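Local coordinates for protein KP700603 (Klebsiella pneumoniae 700603, PDB 5KVK) that is of unknown function but belongs to the competence-damaged protein (CinA) superfamily, some members of which are nicotinamide-nucleotide amidases, at residues 126-131 with 156-161. Residues are numbered along the deposited sequence; the frame is centred on the assembly and turned at random.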
loop_
_atom_site.group_PDB
_atom_site.type_symbol
_atom_site.label_atom_id
_atom_site.label_comp_id
_atom_site.label_asym_id
_atom_site.label_seq_id
_atom_site.Cartn_x
_atom_site.Cartn_y
_atom_site.Cartn_z
ATOM N N VAL A 126 14.950 -9.007 6.763
ATOM C CA VAL A 126 13.506 -8.845 6.638
ATOM C C VAL A 126 12.815 -9.970 7.431
ATOM O O VAL A 126 13.097 -11.164 7.235
ATOM C CB VAL A 126 13.030 -8.881 5.167
ATOM C CG1 VAL A 126 11.564 -8.662 5.108
ATOM C CG2 VAL A 126 13.714 -7.840 4.239
ATOM N N TRP A 127 11.885 -9.598 8.304
ATOM C CA TRP A 127 11.022 -10.555 9.002
ATOM C C TRP A 127 9.677 -10.660 8.294
ATOM O O TRP A 127 9.126 -9.646 7.851
ATOM C CB TRP A 127 10.763 -10.077 10.441
ATOM C CG TRP A 127 11.761 -10.630 11.430
ATOM C CD1 TRP A 127 12.855 -9.975 11.930
ATOM C CD2 TRP A 127 11.759 -11.946 12.015
ATOM N NE1 TRP A 127 13.533 -10.808 12.836
ATOM C CE2 TRP A 127 12.886 -12.020 12.889
ATOM C CE3 TRP A 127 10.915 -13.066 11.903
ATOM C CZ2 TRP A 127 13.176 -13.165 13.647
ATOM C CZ3 TRP A 127 11.223 -14.207 12.644
ATOM C CH2 TRP A 127 12.342 -14.249 13.502
ATOM N N PHE A 128 9.146 -11.875 8.237
ATOM C CA PHE A 128 7.862 -12.181 7.638
ATOM C C PHE A 128 6.963 -12.885 8.645
ATOM O O PHE A 128 7.426 -13.715 9.445
ATOM C CB PHE A 128 8.029 -13.115 6.449
ATOM C CG PHE A 128 8.897 -12.566 5.348
ATOM C CD1 PHE A 128 10.306 -12.627 5.438
ATOM C CD2 PHE A 128 8.301 -11.985 4.233
ATOM C CE1 PHE A 128 11.097 -12.104 4.389
ATOM C CE2 PHE A 128 9.086 -11.465 3.199
ATOM C CZ PHE A 128 10.471 -11.520 3.293
ATOM N N ALA A 129 5.678 -12.600 8.550
ATOM C CA ALA A 129 4.672 -13.459 9.187
ATOM C C ALA A 129 3.583 -13.789 8.181
ATOM O O ALA A 129 3.143 -12.924 7.393
ATOM C CB ALA A 129 4.093 -12.763 10.411
ATOM N N TRP A 130 3.105 -15.029 8.244
ATOM C CA TRP A 130 1.941 -15.488 7.513
ATOM C C TRP A 130 0.968 -15.966 8.574
ATOM O O TRP A 130 1.280 -16.884 9.332
ATOM C CB TRP A 130 2.305 -16.638 6.557
ATOM C CG TRP A 130 3.360 -16.349 5.527
ATOM C CD1 TRP A 130 3.174 -15.990 4.188
ATOM C CD2 TRP A 130 4.765 -16.382 5.737
ATOM N NE1 TRP A 130 4.421 -15.806 3.572
ATOM C CE2 TRP A 130 5.395 -16.027 4.506
ATOM C CE3 TRP A 130 5.573 -16.687 6.855
ATOM C CZ2 TRP A 130 6.778 -15.965 4.370
ATOM C CZ3 TRP A 130 6.943 -16.647 6.724
ATOM C CH2 TRP A 130 7.540 -16.324 5.476
ATOM N N ASN A 131 -0.175 -15.332 8.646
ATOM C CA ASN A 131 -1.131 -15.529 9.730
ATOM C C ASN A 131 -2.377 -16.116 9.090
ATOM O O ASN A 131 -3.128 -15.403 8.422
ATOM C CB ASN A 131 -1.415 -14.181 10.407
ATOM C CG ASN A 131 -2.364 -14.304 11.589
ATOM O OD1 ASN A 131 -3.138 -15.272 11.651
ATOM N ND2 ASN A 131 -2.341 -13.334 12.540
ATOM N N ARG A 156 8.659 -11.380 -3.534
ATOM C CA ARG A 156 8.543 -12.714 -4.109
ATOM C C ARG A 156 8.620 -13.781 -3.033
ATOM O O ARG A 156 7.845 -14.736 -3.056
ATOM C CB ARG A 156 9.614 -12.953 -5.177
ATOM C CG ARG A 156 9.240 -12.327 -6.513
ATOM C CD ARG A 156 10.163 -12.744 -7.643
ATOM N NE ARG A 156 11.529 -12.324 -7.369
ATOM C CZ ARG A 156 12.070 -11.189 -7.782
ATOM N NH1 ARG A 156 11.379 -10.315 -8.494
ATOM N NH2 ARG A 156 13.316 -10.927 -7.443
ATOM N N PHE A 157 9.550 -13.628 -2.064
ATOM C CA PHE A 157 9.621 -14.628 -0.999
ATOM C C PHE A 157 8.295 -14.740 -0.242
ATOM O O PHE A 157 7.851 -15.859 0.076
ATOM C CB PHE A 157 10.752 -14.318 -0.030
ATOM C CG PHE A 157 10.919 -15.391 1.035
ATOM C CD1 PHE A 157 10.531 -15.147 2.355
ATOM C CD2 PHE A 157 11.442 -16.639 0.693
ATOM C CE1 PHE A 157 10.689 -16.162 3.329
ATOM C CE2 PHE A 157 11.572 -17.636 1.653
ATOM C CZ PHE A 157 11.175 -17.386 2.963
ATOM N N ALA A 158 7.651 -13.601 0.052
ATOM C CA ALA A 158 6.380 -13.642 0.791
ATOM C C ALA A 158 5.380 -14.526 0.051
ATOM O O ALA A 158 4.693 -15.379 0.648
ATOM C CB ALA A 158 5.845 -12.221 0.946
ATOM N N MET A 159 5.334 -14.382 -1.280
ATOM C CA MET A 159 4.320 -15.091 -2.070
ATOM C C MET A 159 4.710 -16.537 -2.288
ATOM O O MET A 159 3.847 -17.430 -2.199
ATOM C CB MET A 159 4.085 -14.397 -3.412
ATOM C CG MET A 159 3.388 -12.994 -3.249
ATOM S SD MET A 159 1.858 -13.162 -2.362
ATOM C CE MET A 159 0.917 -13.917 -3.681
ATOM N N ALA A 160 6.006 -16.780 -2.547
ATOM C CA ALA A 160 6.460 -18.157 -2.801
ATOM C C ALA A 160 6.271 -19.033 -1.553
ATOM O O ALA A 160 5.796 -20.169 -1.637
ATOM C CB ALA A 160 7.911 -18.160 -3.205
ATOM N N ALA A 161 6.566 -18.473 -0.378
ATOM C CA ALA A 161 6.355 -19.196 0.883
ATOM C C ALA A 161 4.876 -19.416 1.146
ATOM O O ALA A 161 4.472 -20.502 1.585
ATOM C CB ALA A 161 6.984 -18.398 2.016
#
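Trp130 reaches from strand 125-132 to helix 147-165 and gives its indole N-H to the backbone of Ala158. From CB, which points at the helix, the side chain runs to CG beside the backbone N, so that the pyrrole atoms CD1 and NE1 turn to Ala158 and the benzo ring to Ala161 and Phe157. CD1 passes 3.9 Å from Ala158 O, and NE1 closes to 3.0 Å from that same oxygen. The bond is nearly straight, 169° at the hydrogen; the oxygen lies close to the indole plane and receives the N-H in its carbonyl plane, on a lone pair. This bond helps fix the rotation of the indole and satisfies its N-H in a buried setting. Farther out, CZ2 packs 3.4 Å from CB of Ala161, and CE1 of Phe157 lies at the indole edge, near its plane, 3.8 Å from CH2. Lys165, farther along the helix, adds a cation-pi contact to the indole.

Two residues back on the strand, Phe128 also turns to the helix. Phe157, with CG anti to its backbone N (chi1 -176°), lays CD1 over one face of the Phe128 ring, in an edge-to-face pair with centroids 5.1 Å apart and planes at 67°. CE2 of Phe128 lies 4.0 Å from CB of Ala158. Ile108 of neighbouring strand 104-110 touches both Phe128 and Ala158.

With a shallow crossing and alternate strand residues facing the helix, this contact forms part of the core of a three-layer alpha/beta/alpha sandwich, in which helix 147-165 covers one face of the mixed sheet and helix 86-100 packs on the other.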